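Local coordinates for sulfate transporter/antisigma-factor antagonist STAS (Planctomyces limnophilus, PDB 3T6O), which probably acts as an anti-sigma factor antagonist of the STAS family, consistent with a role in regulating sigma-factor activity, at residues V15-E29 / V51-F65. Sequence-based numbering, arbitrary orientation. Where two conformers were deposited one is given.
Sequences VTVISFPAVFQRLRE and VLIDLEGVEFFGSSF
Leu27 CD1 sits over the centre of one face of the Phe65 ring, 3.6 Å from the centroid, a CH-pi contact. The Phe20 ring has Asp54 O at its edge, 3.4 Å from Phe20 CD1 and in the ring plane, with Ile53 CG2 also near that plane. Its far end meets Phe65 obliquely, Phe20 CZ lying 3.7 Å from Phe65 CZ with the planes at 79°. Phe20 CG stands anti to the carbonyl carbon (chi1 -61°), which brings the ring against Val58 CG2, while the other Val58 methyl, CG1, touches Leu27 CD1. An alanine in place of Phe20 would probably leave Val58 CG2, Leu55 CD2 and Phe65 CZ without their shared partner and open a gap between them.

Parallel strands 15-19 and 51-54, neighbours in the mixed STAS sheet, are joined through helix 29-41 as a beta-alpha-beta crossover; Ile18 N gives Leu52 O a nearly straight hydrogen bond (173°). Beyond them, in a short, weakly bonded parallel pairing, Gln25 O accepts hydrogen bonds from Glu59 N (2.7 Å) and Phe60 N (3.1 Å), and Leu27 N donates to Phe60 O. Glu95 OE2 of the second subunit hydrogen-bonds Ser64 OG. The chemistry implies an apolar cluster bordered by satisfied polar groups: one water joins Phe20 N to Asp54 O, another Leu27 O to Gly62 N, and the buried Asp54 carboxylate takes Glu56 N in an Asx turn and a water shared with Ser19 OG.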
loop_
_atom_site.group_PDB
_atom_site.type_symbol
_atom_site.label_atom_id
_atom_site.label_comp_id
_atom_site.label_asym_id
_atom_site.label_seq_id
_atom_site.Cartn_x
_atom_site.Cartn_y
_atom_site.Cartn_z
ATOM N N VAL A 15 -22.924 12.233 14.596
ATOM C CA VAL A 15 -21.555 12.042 14.221
ATOM C C VAL A 15 -20.988 10.934 15.099
ATOM O O VAL A 15 -21.303 10.871 16.284
ATOM C CB VAL A 15 -20.746 13.357 14.404
ATOM C CG1 VAL A 15 -19.231 13.118 14.163
ATOM C CG2 VAL A 15 -21.316 14.464 13.472
ATOM N N THR A 16 -20.201 10.037 14.495
ATOM C CA THR A 16 -19.519 9.004 15.225
ATOM C C THR A 16 -18.191 9.604 15.605
ATOM O O THR A 16 -17.386 9.958 14.715
ATOM C CB THR A 16 -19.280 7.750 14.348
ATOM O OG1 THR A 16 -20.532 7.159 13.968
ATOM C CG2 THR A 16 -18.432 6.711 15.103
ATOM N N VAL A 17 -17.941 9.709 16.890
ATOM C CA VAL A 17 -16.777 10.403 17.365
ATOM C C VAL A 17 -15.822 9.348 17.852
ATOM O O VAL A 17 -16.192 8.515 18.655
ATOM C CB VAL A 17 -17.104 11.395 18.532
ATOM C CG1 VAL A 17 -15.826 12.071 19.035
ATOM C CG2 VAL A 17 -18.132 12.497 18.102
ATOM N N ILE A 18 -14.595 9.363 17.342
ATOM C CA ILE A 18 -13.528 8.470 17.813
ATOM C C ILE A 18 -12.548 9.250 18.701
ATOM O O ILE A 18 -12.005 10.287 18.271
ATOM C CB ILE A 18 -12.708 7.936 16.623
ATOM C CG1 ILE A 18 -13.625 7.335 15.557
ATOM C CG2 ILE A 18 -11.496 7.057 17.099
ATOM C CD1 ILE A 18 -14.411 6.164 15.930
ATOM N N SER A 19 -12.345 8.788 19.928
ATOM C CA SER A 19 -11.445 9.456 20.861
ATOM C C SER A 19 -10.446 8.452 21.428
ATOM O O SER A 19 -10.698 7.224 21.425
ATOM C CB SER A 19 -12.246 10.043 22.049
ATOM O OG SER A 19 -13.465 10.668 21.651
ATOM N N PHE A 20 -9.372 8.991 21.991
ATOM C CA PHE A 20 -8.259 8.199 22.485
ATOM C C PHE A 20 -8.017 8.333 23.984
ATOM O O PHE A 20 -7.845 9.420 24.468
ATOM C CB PHE A 20 -7.002 8.622 21.726
ATOM C CG PHE A 20 -7.127 8.389 20.265
ATOM C CD1 PHE A 20 -7.852 9.257 19.488
ATOM C CD2 PHE A 20 -6.601 7.256 19.695
ATOM C CE1 PHE A 20 -8.047 9.006 18.166
ATOM C CE2 PHE A 20 -6.790 6.996 18.361
ATOM C CZ PHE A 20 -7.505 7.866 17.590
ATOM N N PRO A 21 -7.944 7.223 24.704
ATOM C CA PRO A 21 -7.487 7.231 26.110
ATOM C C PRO A 21 -6.061 7.679 26.270
ATOM O O PRO A 21 -5.263 7.472 25.374
ATOM C CB PRO A 21 -7.575 5.761 26.540
ATOM C CG PRO A 21 -8.549 5.142 25.611
ATOM C CD PRO A 21 -8.652 5.984 24.350
ATOM N N ALA A 22 -5.754 8.273 27.420
ATOM C CA ALA A 22 -4.389 8.721 27.786
ATOM C C ALA A 22 -3.256 7.734 27.480
ATOM O O ALA A 22 -2.164 8.154 27.094
ATOM C CB ALA A 22 -4.343 9.148 29.296
ATOM N N VAL A 23 -3.494 6.433 27.606
ATOM C CA VAL A 23 -2.454 5.457 27.271
ATOM C C VAL A 23 -1.986 5.502 25.788
ATOM O O VAL A 23 -0.929 4.939 25.452
ATOM C CB VAL A 23 -2.904 3.999 27.623
ATOM C CG1 VAL A 23 -3.847 3.435 26.530
ATOM C CG2 VAL A 23 -1.678 3.088 27.835
ATOM N N PHE A 24 -2.768 6.132 24.903
ATOM C CA PHE A 24 -2.395 6.280 23.485
ATOM C C PHE A 24 -1.756 7.633 23.131
ATOM O O PHE A 24 -2.090 8.205 22.107
ATOM C CB PHE A 24 -3.628 6.093 22.587
ATOM C CG PHE A 24 -4.174 4.709 22.581
ATOM C CD1 PHE A 24 -3.375 3.631 22.236
ATOM C CD2 PHE A 24 -5.485 4.469 22.919
ATOM C CE1 PHE A 24 -3.881 2.349 22.239
ATOM C CE2 PHE A 24 -5.987 3.189 22.924
ATOM C CZ PHE A 24 -5.193 2.137 22.576
ATOM N N GLN A 25 -0.844 8.167 23.932
ATOM C CA GLN A 25 -0.142 9.410 23.613
ATOM C C GLN A 25 0.572 9.306 22.262
ATOM O O GLN A 25 0.624 10.223 21.474
ATOM C CB GLN A 25 0.912 9.693 24.691
ATOM C CG GLN A 25 0.331 10.066 26.047
ATOM C CD GLN A 25 1.349 10.665 26.994
ATOM O OE1 GLN A 25 1.325 11.865 27.272
ATOM N NE2 GLN A 25 2.248 9.834 27.489
ATOM N N ARG A 26 1.172 8.143 22.025
ATOM C CA ARG A 26 1.972 7.899 20.833
ATOM C C ARG A 26 1.439 6.710 20.056
ATOM O O ARG A 26 1.473 5.595 20.547
ATOM C CB ARG A 26 3.398 7.612 21.244
ATOM C CG ARG A 26 4.118 8.772 21.918
ATOM C CD ARG A 26 5.042 8.225 23.029
ATOM N NE ARG A 26 6.327 8.919 23.188
ATOM C CZ ARG A 26 6.475 10.157 23.665
ATOM N NH1 ARG A 26 5.406 10.895 23.995
ATOM N NH2 ARG A 26 7.700 10.671 23.798
ATOM N N LEU A 27 0.931 6.968 18.851
ATOM C CA LEU A 27 0.357 5.938 18.003
ATOM C C LEU A 27 1.394 5.385 16.989
ATOM O O LEU A 27 1.631 5.964 15.934
ATOM C CB LEU A 27 -0.875 6.486 17.273
ATOM C CG LEU A 27 -2.045 6.932 18.173
ATOM C CD1 LEU A 27 -3.070 7.787 17.439
ATOM C CD2 LEU A 27 -2.724 5.694 18.808
ATOM N N ARG A 28 2.007 4.262 17.340
ATOM C CA ARG A 28 2.866 3.535 16.432
ATOM C C ARG A 28 2.116 2.329 15.862
ATOM O O ARG A 28 0.899 2.152 16.081
ATOM C CB ARG A 28 4.112 3.049 17.169
ATOM C CG ARG A 28 4.807 4.110 18.006
ATOM C CD ARG A 28 6.131 4.472 17.383
ATOM N NE ARG A 28 7.231 4.370 18.328
ATOM C CZ ARG A 28 8.246 3.527 18.185
ATOM N NH1 ARG A 28 9.219 3.518 19.084
ATOM N NH2 ARG A 28 8.290 2.695 17.149
ATOM N N GLU A 29 2.858 1.490 15.149
ATOM C CA GLU A 29 2.301 0.309 14.525
ATOM C C GLU A 29 1.567 -0.603 15.508
ATOM O O GLU A 29 0.523 -1.093 15.182
ATOM C CB GLU A 29 3.432 -0.442 13.821
ATOM C CG GLU A 29 2.978 -1.345 12.742
ATOM C CD GLU A 29 4.153 -2.092 12.100
ATOM O OE1 GLU A 29 5.300 -1.560 12.076
ATOM O OE2 GLU A 29 3.915 -3.214 11.638
ATOM N N VAL A 51 -18.020 11.258 10.517
ATOM C CA VAL A 51 -17.038 10.719 11.429
ATOM C C VAL A 51 -16.060 11.842 11.830
ATOM O O VAL A 51 -15.592 12.593 10.984
ATOM C CB VAL A 51 -16.278 9.488 10.769
ATOM C CG1 VAL A 51 -15.034 9.133 11.592
ATOM C CG2 VAL A 51 -17.199 8.294 10.659
ATOM N N LEU A 52 -15.717 11.905 13.117
ATOM C CA LEU A 52 -14.827 12.888 13.642
ATOM C C LEU A 52 -13.774 12.168 14.408
ATOM O O LEU A 52 -14.106 11.408 15.311
ATOM C CB LEU A 52 -15.600 13.811 14.607
ATOM C CG LEU A 52 -14.780 14.903 15.320
ATOM C CD1 LEU A 52 -14.099 15.857 14.261
ATOM C CD2 LEU A 52 -15.686 15.691 16.311
ATOM N N ILE A 53 -12.504 12.416 14.103
ATOM C CA ILE A 53 -11.412 11.791 14.835
ATOM C C ILE A 53 -10.930 12.859 15.799
ATOM O O ILE A 53 -10.308 13.865 15.399
ATOM C CB ILE A 53 -10.255 11.393 13.908
ATOM C CG1 ILE A 53 -10.797 10.668 12.672
ATOM C CG2 ILE A 53 -9.191 10.564 14.645
ATOM C CD1 ILE A 53 -11.500 9.371 12.968
ATOM N N ASP A 54 -11.217 12.658 17.067
ATOM C CA ASP A 54 -10.845 13.625 18.069
ATOM C C ASP A 54 -9.495 13.239 18.674
ATOM O O ASP A 54 -9.410 12.325 19.525
ATOM C CB ASP A 54 -11.931 13.725 19.123
ATOM C CG ASP A 54 -11.588 14.720 20.263
ATOM O OD1 ASP A 54 -10.502 15.339 20.280
ATOM O OD2 ASP A 54 -12.453 14.885 21.130
ATOM N N LEU A 55 -8.476 14.011 18.297
ATOM C CA LEU A 55 -7.095 13.661 18.592
ATOM C C LEU A 55 -6.572 14.288 19.870
ATOM O O LEU A 55 -5.362 14.302 20.098
ATOM C CB LEU A 55 -6.231 13.988 17.379
ATOM C CG LEU A 55 -6.431 12.929 16.262
ATOM C CD1 LEU A 55 -5.900 13.362 14.887
ATOM C CD2 LEU A 55 -5.738 11.560 16.590
ATOM N N GLU A 56 -7.467 14.773 20.740
ATOM C CA GLU A 56 -7.007 15.439 21.953
ATOM C C GLU A 56 -6.225 14.440 22.804
ATOM O O GLU A 56 -6.666 13.321 23.022
ATOM C CB GLU A 56 -8.197 15.992 22.776
ATOM C CG GLU A 56 -7.750 16.862 24.004
ATOM C CD GLU A 56 -8.938 17.565 24.677
ATOM O OE1 GLU A 56 -10.075 17.044 24.636
ATOM O OE2 GLU A 56 -8.741 18.641 25.270
ATOM N N GLY A 57 -5.069 14.841 23.285
ATOM C CA GLY A 57 -4.238 13.973 24.119
ATOM C C GLY A 57 -3.212 13.172 23.314
ATOM O O GLY A 57 -2.223 12.692 23.879
ATOM N N VAL A 58 -3.457 12.992 22.009
ATOM C CA VAL A 58 -2.540 12.272 21.157
ATOM C C VAL A 58 -1.359 13.190 20.842
ATOM O O VAL A 58 -1.540 14.280 20.332
ATOM C CB VAL A 58 -3.190 11.825 19.851
ATOM C CG1 VAL A 58 -2.124 11.121 18.938
ATOM C CG2 VAL A 58 -4.383 10.805 20.102
ATOM N N GLU A 59 -0.142 12.756 21.139
ATOM C CA GLU A 59 1.032 13.609 20.914
ATOM C C GLU A 59 1.878 13.227 19.694
ATOM O O GLU A 59 2.668 14.060 19.184
ATOM C CB GLU A 59 1.886 13.640 22.179
ATOM C CG GLU A 59 1.096 14.180 23.444
ATOM C CD GLU A 59 0.653 15.699 23.392
ATOM O OE1 GLU A 59 1.399 16.563 22.836
ATOM O OE2 GLU A 59 -0.440 16.030 23.970
ATOM N N PHE A 60 1.749 11.978 19.236
ATOM C CA PHE A 60 2.513 11.523 18.093
ATOM C C PHE A 60 1.786 10.490 17.267
ATOM O O PHE A 60 1.150 9.557 17.817
ATOM C CB PHE A 60 3.824 10.902 18.525
ATOM C CG PHE A 60 4.590 10.326 17.382
ATOM C CD1 PHE A 60 4.339 9.049 16.941
ATOM C CD2 PHE A 60 5.498 11.106 16.680
ATOM C CE1 PHE A 60 5.013 8.530 15.839
ATOM C CE2 PHE A 60 6.181 10.603 15.616
ATOM C CZ PHE A 60 5.961 9.308 15.193
ATOM N N PHE A 61 1.898 10.652 15.948
ATOM C CA PHE A 61 1.616 9.569 14.999
ATOM C C PHE A 61 2.375 9.768 13.694
ATOM O O PHE A 61 3.004 10.813 13.484
ATOM C CB PHE A 61 0.109 9.434 14.759
ATOM C CG PHE A 61 -0.549 10.656 14.218
ATOM C CD1 PHE A 61 -0.456 10.972 12.874
ATOM C CD2 PHE A 61 -1.310 11.454 15.027
ATOM C CE1 PHE A 61 -1.085 12.074 12.363
ATOM C CE2 PHE A 61 -1.965 12.547 14.527
ATOM C CZ PHE A 61 -1.850 12.873 13.195
ATOM N N GLY A 62 2.374 8.723 12.862
ATOM C CA GLY A 62 3.046 8.721 11.573
ATOM C C GLY A 62 2.286 7.911 10.546
ATOM O O GLY A 62 1.064 7.952 10.508
ATOM N N SER A 63 3.010 7.171 9.712
ATOM C CA SER A 63 2.404 6.540 8.562
ATOM C C SER A 63 1.386 5.479 8.928
ATOM O O SER A 63 0.377 5.365 8.240
ATOM C CB SER A 63 3.454 5.938 7.635
ATOM O OG SER A 63 4.296 5.074 8.382
ATOM N N SER A 64 1.645 4.705 9.977
ATOM C CA SER A 64 0.751 3.578 10.301
ATOM C C SER A 64 -0.634 4.094 10.658
ATOM O O SER A 64 -1.633 3.558 10.216
ATOM C CB SER A 64 1.222 2.815 11.536
ATOM O OG SER A 64 2.473 2.294 11.330
ATOM N N PHE A 65 -0.678 5.151 11.457
ATOM C CA PHE A 65 -1.943 5.705 11.865
ATOM C C PHE A 65 -2.623 6.445 10.732
ATOM O O PHE A 65 -3.833 6.332 10.567
ATOM C CB PHE A 65 -1.762 6.603 13.057
ATOM C CG PHE A 65 -3.057 7.187 13.579
ATOM C CD1 PHE A 65 -4.061 6.368 14.081
ATOM C CD2 PHE A 65 -3.276 8.543 13.544
ATOM C CE1 PHE A 65 -5.252 6.941 14.588
ATOM C CE2 PHE A 65 -4.445 9.116 14.038
ATOM C CZ PHE A 65 -5.435 8.297 14.573
HETATM O O HOH W 1 -14.182 13.291 22.260
HETATM O O HOH W 2 -8.883 11.889 22.086
HETATM O O HOH W 3 -5.582 10.940 24.531
HETATM O O HOH W 4 1.635 5.984 13.280
#